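Local coordinates for protein Stk_08120 (Sulfolobus tokodaii, PDB 3W9K) that probably binds and carries fatty acids, and holds myristic acid in the hollow of its Bet v 1-like fold here, at residues P32-G37 / P113-N118; M5-E10 / S117-L122; L56-K61 / S79-G84. All coordinates share one frame; numbering follows the deposited sequence.

From the N terminus, strand 6-12 lies at one margin of the antiparallel sheet, and interaction 2 (5-10 with 117-122) closes the longest loop by bringing it against the long helix 105-137. Interaction 1 (32-37 with 113-118) starts later, at the end of helix 27-34, and finishes on the same part of that helix, sharing Ser117 and Asn118 with interaction 2. Interaction 3 (56-61 with 79-84) is nested inside both loops and ties the start of strand 58-69 to the turn that follows its neighbour, strand 72-79. Interactions 1 and 3 meet where Tyr60 OH bonds Pro36 O, and all three touch the myristic acid.

Interaction 1: residues P32-G37 / P113-N118; sequences PQIFPG and PYVSSN. With MYR (myristic acid), chain B.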
loop_
_atom_site.group_PDB
_atom_site.type_symbol
_atom_site.label_atom_id
_atom_site.label_comp_id
_atom_site.label_asym_id
_atom_site.label_seq_id
_atom_site.Cartn_x
_atom_site.Cartn_y
_atom_site.Cartn_z
ATOM N N PRO A 32 1.937 -1.096 -5.783
ATOM C CA PRO A 32 2.544 -0.087 -6.687
ATOM C C PRO A 32 2.348 1.383 -6.241
ATOM O O PRO A 32 3.195 2.236 -6.540
ATOM C CB PRO A 32 1.832 -0.345 -8.051
ATOM C CG PRO A 32 1.256 -1.823 -7.942
ATOM C CD PRO A 32 0.897 -1.935 -6.479
ATOM N N GLN A 33 1.234 1.693 -5.538
ATOM C CA GLN A 33 0.959 3.046 -5.103
ATOM C C GLN A 33 1.903 3.420 -3.943
ATOM O O GLN A 33 2.248 4.595 -3.812
ATOM C CB GLN A 33 -0.459 3.250 -4.556
ATOM C CG GLN A 33 -1.539 3.371 -5.647
ATOM C CD GLN A 33 -1.419 4.696 -6.395
ATOM O OE1 GLN A 33 -0.693 5.613 -5.953
ATOM N NE2 GLN A 33 -2.169 4.826 -7.540
ATOM N N ILE A 34 2.354 2.437 -3.148
ATOM C CA ILE A 34 3.057 2.829 -1.895
ATOM C C ILE A 34 4.535 2.422 -1.860
ATOM O O ILE A 34 5.386 3.190 -1.397
ATOM C CB ILE A 34 2.303 2.241 -0.655
ATOM C CG1 ILE A 34 0.906 2.897 -0.529
ATOM C CG2 ILE A 34 3.139 2.378 0.661
ATOM C CD1 ILE A 34 0.000 2.149 0.526
ATOM N N PHE A 35 4.837 1.254 -2.377
ATOM C CA PHE A 35 6.233 0.757 -2.268
ATOM C C PHE A 35 7.133 1.552 -3.241
ATOM O O PHE A 35 6.632 2.124 -4.202
ATOM C CB PHE A 35 6.286 -0.755 -2.536
ATOM C CG PHE A 35 6.047 -1.584 -1.290
ATOM C CD1 PHE A 35 4.813 -1.511 -0.593
ATOM C CD2 PHE A 35 7.062 -2.413 -0.780
ATOM C CE1 PHE A 35 4.583 -2.301 0.566
ATOM C CE2 PHE A 35 6.809 -3.208 0.401
ATOM C CZ PHE A 35 5.585 -3.135 1.043
ATOM N N PRO A 36 8.478 1.606 -2.981
ATOM C CA PRO A 36 9.368 2.436 -3.838
ATOM C C PRO A 36 9.575 1.848 -5.247
ATOM O O PRO A 36 10.037 0.726 -5.327
ATOM C CB PRO A 36 10.733 2.379 -3.114
ATOM C CG PRO A 36 10.421 1.970 -1.728
ATOM C CD PRO A 36 9.157 1.095 -1.784
ATOM N N GLY A 37 9.283 2.574 -6.320
ATOM C CA GLY A 37 9.768 2.177 -7.687
ATOM C C GLY A 37 9.323 0.790 -8.176
ATOM O O GLY A 37 10.134 0.019 -8.761
ATOM N N PRO A 113 12.097 7.837 2.383
ATOM C CA PRO A 113 11.658 9.025 1.646
ATOM C C PRO A 113 10.780 8.655 0.432
ATOM O O PRO A 113 9.895 9.445 0.091
ATOM C CB PRO A 113 12.944 9.687 1.120
ATOM C CG PRO A 113 14.082 8.879 1.624
ATOM C CD PRO A 113 13.580 7.720 2.450
ATOM N N TYR A 114 11.007 7.469 -0.176
ATOM C CA TYR A 114 10.224 7.052 -1.363
ATOM C C TYR A 114 8.808 6.707 -0.912
ATOM O O TYR A 114 7.792 7.101 -1.553
ATOM C CB TYR A 114 10.906 5.848 -2.020
ATOM C CG TYR A 114 12.246 6.313 -2.564
ATOM C CD1 TYR A 114 12.310 7.124 -3.710
ATOM C CD2 TYR A 114 13.434 6.031 -1.885
ATOM C CE1 TYR A 114 13.548 7.594 -4.164
ATOM C CE2 TYR A 114 14.629 6.480 -2.336
ATOM C CZ TYR A 114 14.699 7.246 -3.454
ATOM O OH TYR A 114 15.928 7.671 -3.863
ATOM N N VAL A 115 8.741 5.954 0.179
ATOM C CA VAL A 115 7.441 5.612 0.756
ATOM C C VAL A 115 6.683 6.856 1.194
ATOM O O VAL A 115 5.491 7.017 0.844
ATOM C CB VAL A 115 7.511 4.539 1.877
ATOM C CG1 VAL A 115 6.133 4.363 2.526
ATOM C CG2 VAL A 115 7.938 3.169 1.291
ATOM N N SER A 116 7.351 7.745 1.892
ATOM C CA SER A 116 6.712 8.985 2.346
ATOM C C SER A 116 6.194 9.858 1.178
ATOM O O SER A 116 5.066 10.429 1.225
ATOM C CB SER A 116 7.705 9.739 3.233
ATOM O OG SER A 116 7.123 10.893 3.713
ATOM N N SER A 117 6.984 9.932 0.122
ATOM C CA SER A 117 6.581 10.638 -1.074
ATOM C C SER A 117 5.307 10.024 -1.664
ATOM O O SER A 117 4.322 10.773 -2.047
ATOM C CB SER A 117 7.716 10.640 -2.109
ATOM O OG SER A 117 7.132 11.030 -3.355
ATOM N N ASN A 118 5.278 8.679 -1.686
ATOM C CA ASN A 118 4.075 7.977 -2.200
ATOM C C ASN A 118 2.893 8.227 -1.299
ATOM O O ASN A 118 1.809 8.467 -1.786
ATOM C CB ASN A 118 4.319 6.468 -2.303
ATOM C CG ASN A 118 5.064 6.100 -3.583
ATOM O OD1 ASN A 118 4.844 6.724 -4.652
ATOM N ND2 ASN A 118 5.927 5.095 -3.505
HETATM C C1 MYR B . 11.972 5.087 10.166
HETATM O O1 MYR B . 11.263 5.635 11.050
HETATM O O2 MYR B . 13.034 5.681 9.802
HETATM C C2 MYR B . 11.616 3.738 9.548
HETATM C C3 MYR B . 10.199 3.590 8.968
HETATM C C4 MYR B . 10.177 3.651 7.429
HETATM C C5 MYR B . 9.797 2.355 6.692
HETATM C C6 MYR B . 10.417 2.336 5.323
HETATM C C7 MYR B . 10.116 1.064 4.579
HETATM C C8 MYR B . 10.754 1.109 3.216
HETATM C C9 MYR B . 10.551 -0.253 2.591
HETATM C C10 MYR B . 11.366 -0.451 1.334
HETATM C C11 MYR B . 10.877 -1.814 0.962
HETATM C C12 MYR B . 11.866 -2.620 0.174
HETATM C C13 MYR B . 11.497 -4.060 0.408
HETATM C C14 MYR B . 9.993 -4.208 0.365
HETATM O O HOH W 1 7.911 5.162 -5.990
#
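One wall of the myristic acid site is built in part where the end of helix 27-34 meets the long helix 105-137, and Asn118 carries the polar side of this junction. Its amide nitrogen ND2 bonds Ile34 O at 2.9 Å, coming from above the carbonyl plane, the N-H...O angle a bent 145°. Phe35 O lies 3.1 Å from the same ND2, and a water accepts from both ND2 and Gly37 N, so the amide sits among the carbonyls where the chain leaves the helix. Arg121 donates to OD1 and, through its other terminal nitrogen, to Gln33 OE1. In a Bet v 1-like fold the short helices and the long helix enclose the hollow together with the curved sheet, and here apolar groups seal the seam beside the asparagine. Pro36 lays CB against Tyr114 CB at 3.6 Å, the two side chains set nearly perpendicular. Val115 uses both methyls: CG2, beside its own backbone N, meets Pro36 CD at 3.9 Å, while CG1, anti to that N (chi1 174°), reaches Ile34 CG2 at 4.0 Å. On the ligand side, Phe35 turns its ring edge to the chain end, with CE2 3.3 Å from C14 of myristic acid, and Val115 CG2 approaches C8.

Interaction 2: residues M5-E10 / S117-L122; sequences MKVEKE and SNLDRL. With MYR (myristic acid), chain B.
Lys9 and Asp120 form the salt bridge of this contact, with NZ 2.8 Å from OD1. The ammonium meets that oxygen from above the carboxylate plane, 42° out of it. The CB of Asp120 points away from the strand, yet its carboxylate comes back far enough to be reached. Lys9 gets there by leaving with CG anti to the backbone N and then bending at chi2 (79°), which carries its chain along the helix backbone, CG lying 3.8 Å from Leu119 O. Apolar packing accompanies the ion pair: Lys9 CB rests on Leu119 CB at 3.7 Å, the two side chains lying alongside with their ends pointing opposite ways. Strand 6-12 borders the antiparallel sheet, and the long helix 105-137 of the Bet v 1-like fold runs beside it; the axes of 6-10 and 117-122 run nearly parallel, 8° apart with a closest approach of 8.8 Å. Val7 adds a looser touch, CG2 to Leu119 CD1 at 4.4 Å, while Leu119 also packs on Ile34. Of these two segments, 5-10 supplies the ligand contacts: Val7 CG1 lies 3.9 Å from C4 of myristic acid, and the backbone carbon of Lys6 approaches C3.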
loop_
_atom_site.group_PDB
_atom_site.type_symbol
_atom_site.label_atom_id
_atom_site.label_comp_id
_atom_site.label_asym_id
_atom_site.label_seq_id
_atom_site.Cartn_x
_atom_site.Cartn_y
_atom_site.Cartn_z
ATOM N N MET A 5 9.607 -0.340 13.846
ATOM C CA MET A 5 9.916 0.825 12.919
ATOM C C MET A 5 8.818 1.101 11.865
ATOM O O MET A 5 8.656 0.311 10.920
ATOM C CB MET A 5 11.203 0.590 12.146
ATOM C CG MET A 5 12.490 0.597 13.003
ATOM S SD MET A 5 13.939 0.089 12.029
ATOM C CE MET A 5 13.795 -1.735 12.051
ATOM N N LYS A 6 8.195 2.269 11.958
ATOM C CA LYS A 6 7.013 2.515 11.165
ATOM C C LYS A 6 6.900 3.892 10.560
ATOM O O LYS A 6 7.394 4.897 11.109
ATOM C CB LYS A 6 5.729 2.162 11.962
ATOM C CG LYS A 6 5.369 3.058 13.114
ATOM C CD LYS A 6 4.268 2.380 14.004
ATOM C CE LYS A 6 4.127 3.053 15.434
ATOM N NZ LYS A 6 3.262 4.269 15.368
ATOM N N VAL A 7 6.212 3.954 9.432
ATOM C CA VAL A 7 5.908 5.258 8.864
ATOM C C VAL A 7 4.385 5.221 8.590
ATOM O O VAL A 7 3.853 4.179 8.186
ATOM C CB VAL A 7 6.732 5.568 7.594
ATOM C CG1 VAL A 7 6.509 4.559 6.535
ATOM C CG2 VAL A 7 6.431 6.953 7.063
ATOM N N GLU A 8 3.719 6.347 8.835
ATOM C CA GLU A 8 2.235 6.356 8.868
ATOM C C GLU A 8 1.716 7.538 8.078
ATOM O O GLU A 8 2.426 8.549 7.948
ATOM C CB GLU A 8 1.752 6.547 10.307
ATOM C CG GLU A 8 2.076 5.391 11.188
ATOM C CD GLU A 8 1.200 5.333 12.389
ATOM O OE1 GLU A 8 0.107 5.915 12.360
ATOM O OE2 GLU A 8 1.567 4.621 13.344
ATOM N N LYS A 9 0.475 7.456 7.562
ATOM C CA LYS A 9 -0.132 8.625 6.941
ATOM C C LYS A 9 -1.627 8.565 7.135
ATOM O O LYS A 9 -2.254 7.524 6.859
ATOM C CB LYS A 9 0.179 8.706 5.404
ATOM C CG LYS A 9 -0.408 9.960 4.641
ATOM C CD LYS A 9 0.500 11.203 4.910
ATOM C CE LYS A 9 -0.188 12.478 4.407
ATOM N NZ LYS A 9 0.872 13.526 4.362
ATOM N N GLU A 10 -2.199 9.712 7.490
ATOM C CA GLU A 10 -3.665 9.806 7.496
ATOM C C GLU A 10 -4.158 10.223 6.121
ATOM O O GLU A 10 -3.521 11.054 5.475
ATOM C CB GLU A 10 -4.134 10.797 8.552
ATOM C CG GLU A 10 -5.664 11.025 8.575
ATOM C CD GLU A 10 -6.063 11.970 9.705
ATOM O OE1 GLU A 10 -6.025 13.174 9.429
ATOM O OE2 GLU A 10 -6.346 11.515 10.842
ATOM N N SER A 117 6.984 9.932 0.122
ATOM C CA SER A 117 6.581 10.638 -1.074
ATOM C C SER A 117 5.307 10.024 -1.664
ATOM O O SER A 117 4.322 10.773 -2.047
ATOM C CB SER A 117 7.716 10.640 -2.109
ATOM O OG SER A 117 7.132 11.030 -3.355
ATOM N N ASN A 118 5.278 8.679 -1.686
ATOM C CA ASN A 118 4.075 7.977 -2.200
ATOM C C ASN A 118 2.893 8.227 -1.299
ATOM O O ASN A 118 1.809 8.467 -1.786
ATOM C CB ASN A 118 4.319 6.468 -2.303
ATOM C CG ASN A 118 5.064 6.100 -3.583
ATOM O OD1 ASN A 118 4.844 6.724 -4.652
ATOM N ND2 ASN A 118 5.927 5.095 -3.505
ATOM N N LEU A 119 3.096 8.198 0.022
ATOM C CA LEU A 119 1.934 8.424 0.919
ATOM C C LEU A 119 1.417 9.850 0.824
ATOM O O LEU A 119 0.198 10.055 0.889
ATOM C CB LEU A 119 2.292 8.104 2.385
ATOM C CG LEU A 119 2.638 6.609 2.601
ATOM C CD1 LEU A 119 3.319 6.509 4.056
ATOM C CD2 LEU A 119 1.415 5.591 2.393
ATOM N N ASP A 120 2.325 10.820 0.663
ATOM C CA ASP A 120 1.905 12.222 0.507
ATOM C C ASP A 120 1.121 12.373 -0.788
ATOM O O ASP A 120 0.077 13.008 -0.804
ATOM C CB ASP A 120 3.105 13.179 0.536
ATOM C CG ASP A 120 3.733 13.302 1.892
ATOM O OD1 ASP A 120 3.174 12.820 2.877
ATOM O OD2 ASP A 120 4.843 13.853 1.938
ATOM N N ARG A 121 1.615 11.773 -1.874
ATOM C CA ARG A 121 0.889 11.804 -3.154
ATOM C C ARG A 121 -0.513 11.180 -3.063
ATOM O O ARG A 121 -1.503 11.737 -3.515
ATOM C CB ARG A 121 1.734 11.142 -4.250
ATOM C CG ARG A 121 0.982 11.063 -5.673
ATOM C CD ARG A 121 1.950 10.495 -6.738
ATOM N NE ARG A 121 2.367 9.199 -6.204
ATOM C CZ ARG A 121 1.547 8.145 -6.095
ATOM N NH1 ARG A 121 0.286 8.152 -6.609
ATOM N NH2 ARG A 121 2.016 7.042 -5.505
ATOM N N LEU A 122 -0.594 9.999 -2.464
ATOM C CA LEU A 122 -1.906 9.368 -2.255
ATOM C C LEU A 122 -2.845 10.232 -1.434
ATOM O O LEU A 122 -4.019 10.404 -1.807
ATOM C CB LEU A 122 -1.650 7.980 -1.591
ATOM C CG LEU A 122 -2.527 6.769 -1.646
ATOM C CD1 LEU A 122 -2.921 6.337 -3.094
ATOM C CD2 LEU A 122 -1.791 5.618 -0.849
HETATM C C1 MYR B . 11.972 5.087 10.166
HETATM O O1 MYR B . 11.263 5.635 11.050
HETATM O O2 MYR B . 13.034 5.681 9.802
HETATM C C2 MYR B . 11.616 3.738 9.548
HETATM C C3 MYR B . 10.199 3.590 8.968
HETATM C C4 MYR B . 10.177 3.651 7.429
HETATM C C5 MYR B . 9.797 2.355 6.692
HETATM C C6 MYR B . 10.417 2.336 5.323
HETATM C C7 MYR B . 10.116 1.064 4.579
HETATM C C8 MYR B . 10.754 1.109 3.216
HETATM C C9 MYR B . 10.551 -0.253 2.591
HETATM C C10 MYR B . 11.366 -0.451 1.334
HETATM C C11 MYR B . 10.877 -1.814 0.962
HETATM C C12 MYR B . 11.866 -2.620 0.174
HETATM C C13 MYR B . 11.497 -4.060 0.408
HETATM C C14 MYR B . 9.993 -4.208 0.365
#

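Interaction 3: residues L56-K61 / S79-G84; sequences LAFSYK and SDRGNG. With MYR (myristic acid), chain B.
Ser79, where the second segment begins, places its CB 3.2 Å from Lys61 O and its hydroxyl 3.3 Å from C13 of myristic acid. That OG gives its proton to Gly82 O and accepts from Arg81 N, an ST turn within the type I beta turn from Ser79 to Gly82, so it is bonded on both counts while facing the ligand tail. Asp80 follows and turns its carboxylate back onto the strand: Lys61 N donates to OD1 at 2.9 Å, nearly straight at 167° and on the syn side. CG sits between the backbone N and the carbonyl carbon (chi1 49°), which brings the carboxylate up to the strand backbone, OD1 also lying near Tyr60 CA. This is the tight connection between strands 72-79 and 84-92 of the curved antiparallel sheet of a Bet v 1-like fold, set against the start of strand 58-69 beside the methyl end of the ligand. Arg81 then grips Ser59 O side-on through NE and NH2, both 3.0 Å away and with the oxygen in the guanidinium plane. Phe58 CB lies over one face of that guanidinium, offset toward its rim, and the ring and guanidinium planes stand 75° apart. Nearer its root, Arg81 CG packs on Tyr60 CB at 3.5 Å. The Tyr60 ring turns one face to the ligand, C12 being 3.9 Å above its centre, and its hydroxyl bonds Pro36 O.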
loop_
_atom_site.group_PDB
_atom_site.type_symbol
_atom_site.label_atom_id
_atom_site.label_comp_id
_atom_site.label_asym_id
_atom_site.label_seq_id
_atom_site.Cartn_x
_atom_site.Cartn_y
_atom_site.Cartn_z
ATOM N N LEU A 56 17.240 3.776 -5.675
ATOM C CA LEU A 56 18.679 3.940 -5.707
ATOM C C LEU A 56 19.272 2.793 -6.517
ATOM O O LEU A 56 18.681 2.394 -7.573
ATOM C CB LEU A 56 19.282 4.100 -4.264
ATOM C CG LEU A 56 18.601 5.290 -3.562
ATOM C CD1 LEU A 56 19.024 5.218 -2.140
ATOM C CD2 LEU A 56 19.044 6.624 -4.212
ATOM N N ALA A 57 20.406 2.252 -6.091
ATOM C CA ALA A 57 20.986 1.116 -6.814
ATOM C C ALA A 57 20.372 -0.257 -6.442
ATOM O O ALA A 57 20.840 -1.317 -6.904
ATOM C CB ALA A 57 22.579 1.077 -6.594
ATOM N N PHE A 58 19.309 -0.250 -5.624
ATOM C CA PHE A 58 18.796 -1.477 -5.004
ATOM C C PHE A 58 17.515 -2.024 -5.573
ATOM O O PHE A 58 16.428 -1.508 -5.234
ATOM C CB PHE A 58 18.649 -1.245 -3.507
ATOM C CG PHE A 58 19.874 -0.600 -2.930
ATOM C CD1 PHE A 58 21.064 -1.334 -2.865
ATOM C CD2 PHE A 58 19.849 0.730 -2.523
ATOM C CE1 PHE A 58 22.225 -0.722 -2.365
ATOM C CE2 PHE A 58 20.986 1.357 -2.024
ATOM C CZ PHE A 58 22.163 0.639 -1.973
ATOM N N SER A 59 17.630 -3.088 -6.365
ATOM C CA SER A 59 16.464 -3.892 -6.809
ATOM C C SER A 59 15.990 -4.793 -5.691
ATOM O O SER A 59 16.774 -5.231 -4.839
ATOM C CB SER A 59 16.804 -4.748 -8.046
ATOM O OG SER A 59 17.170 -3.834 -9.070
ATOM N N TYR A 60 14.693 -5.056 -5.649
ATOM C CA TYR A 60 14.173 -5.914 -4.623
ATOM C C TYR A 60 12.983 -6.703 -5.173
ATOM O O TYR A 60 12.290 -6.245 -6.130
ATOM C CB TYR A 60 13.792 -5.103 -3.361
ATOM C CG TYR A 60 12.631 -4.144 -3.538
ATOM C CD1 TYR A 60 11.295 -4.561 -3.255
ATOM C CD2 TYR A 60 12.839 -2.833 -3.958
ATOM C CE1 TYR A 60 10.231 -3.650 -3.409
ATOM C CE2 TYR A 60 11.781 -1.963 -4.141
ATOM C CZ TYR A 60 10.489 -2.379 -3.862
ATOM O OH TYR A 60 9.442 -1.539 -4.015
ATOM N N LYS A 61 12.725 -7.854 -4.567
ATOM C CA LYS A 61 11.559 -8.664 -4.955
ATOM C C LYS A 61 10.770 -8.878 -3.677
ATOM O O LYS A 61 11.338 -9.403 -2.671
ATOM C CB LYS A 61 12.047 -9.993 -5.575
ATOM C CG LYS A 61 12.917 -9.816 -6.858
ATOM C CD LYS A 61 13.681 -11.110 -7.256
ATOM C CE LYS A 61 12.749 -12.191 -7.889
ATOM N NZ LYS A 61 12.332 -13.318 -6.943
ATOM N N SER A 79 10.695 -9.909 1.835
ATOM C CA SER A 79 11.502 -9.535 0.664
ATOM C C SER A 79 12.955 -9.777 0.948
ATOM O O SER A 79 13.326 -9.902 2.122
ATOM C CB SER A 79 11.326 -8.053 0.278
ATOM O OG SER A 79 12.214 -7.215 0.961
ATOM N N ASP A 80 13.759 -9.741 -0.121
ATOM C CA ASP A 80 15.227 -9.810 0.017
ATOM C C ASP A 80 15.800 -8.550 0.671
ATOM O O ASP A 80 17.020 -8.522 0.915
ATOM C CB ASP A 80 15.962 -10.064 -1.293
ATOM C CG ASP A 80 15.525 -9.140 -2.454
ATOM O OD1 ASP A 80 14.549 -8.355 -2.341
ATOM O OD2 ASP A 80 16.130 -9.279 -3.551
ATOM N N ARG A 81 14.965 -7.543 0.946
ATOM C CA ARG A 81 15.419 -6.342 1.689
ATOM C C ARG A 81 14.755 -6.191 3.056
ATOM O O ARG A 81 14.819 -5.136 3.646
ATOM C CB ARG A 81 15.232 -5.070 0.860
ATOM C CG ARG A 81 15.857 -5.101 -0.539
ATOM C CD ARG A 81 17.335 -5.348 -0.607
ATOM N NE ARG A 81 17.816 -5.230 -2.011
ATOM C CZ ARG A 81 19.088 -5.012 -2.337
ATOM N NH1 ARG A 81 19.977 -4.850 -1.357
ATOM N NH2 ARG A 81 19.467 -4.964 -3.619
ATOM N N GLY A 82 14.132 -7.261 3.565
ATOM C CA GLY A 82 13.483 -7.205 4.874
ATOM C C GLY A 82 11.980 -7.404 4.749
ATOM O O GLY A 82 11.423 -7.378 3.640
ATOM N N ASN A 83 11.335 -7.647 5.878
ATOM C CA ASN A 83 9.957 -8.116 5.895
ATOM C C ASN A 83 9.109 -7.152 6.698
ATOM O O ASN A 83 9.618 -6.395 7.511
ATOM C CB ASN A 83 9.850 -9.505 6.561
ATOM C CG ASN A 83 10.686 -10.641 5.843
ATOM O OD1 ASN A 83 11.154 -10.526 4.725
ATOM N ND2 ASN A 83 10.804 -11.805 6.537
ATOM N N GLY A 84 7.792 -7.213 6.574
ATOM C CA GLY A 84 7.049 -6.221 7.282
ATOM C C GLY A 84 5.561 -6.471 7.180
ATOM O O GLY A 84 5.128 -7.556 6.710
HETATM C C1 MYR B . 11.972 5.087 10.166
HETATM O O1 MYR B . 11.263 5.635 11.050
HETATM O O2 MYR B . 13.034 5.681 9.802
HETATM C C2 MYR B . 11.616 3.738 9.548
HETATM C C3 MYR B . 10.199 3.590 8.968
HETATM C C4 MYR B . 10.177 3.651 7.429
HETATM C C5 MYR B . 9.797 2.355 6.692
HETATM C C6 MYR B . 10.417 2.336 5.323
HETATM C C7 MYR B . 10.116 1.064 4.579
HETATM C C8 MYR B . 10.754 1.109 3.216
HETATM C C9 MYR B . 10.551 -0.253 2.591
HETATM C C10 MYR B . 11.366 -0.451 1.334
HETATM C C11 MYR B . 10.877 -1.814 0.962
HETATM C C12 MYR B . 11.866 -2.620 0.174
HETATM C C13 MYR B . 11.497 -4.060 0.408
HETATM C C14 MYR B . 9.993 -4.208 0.365
#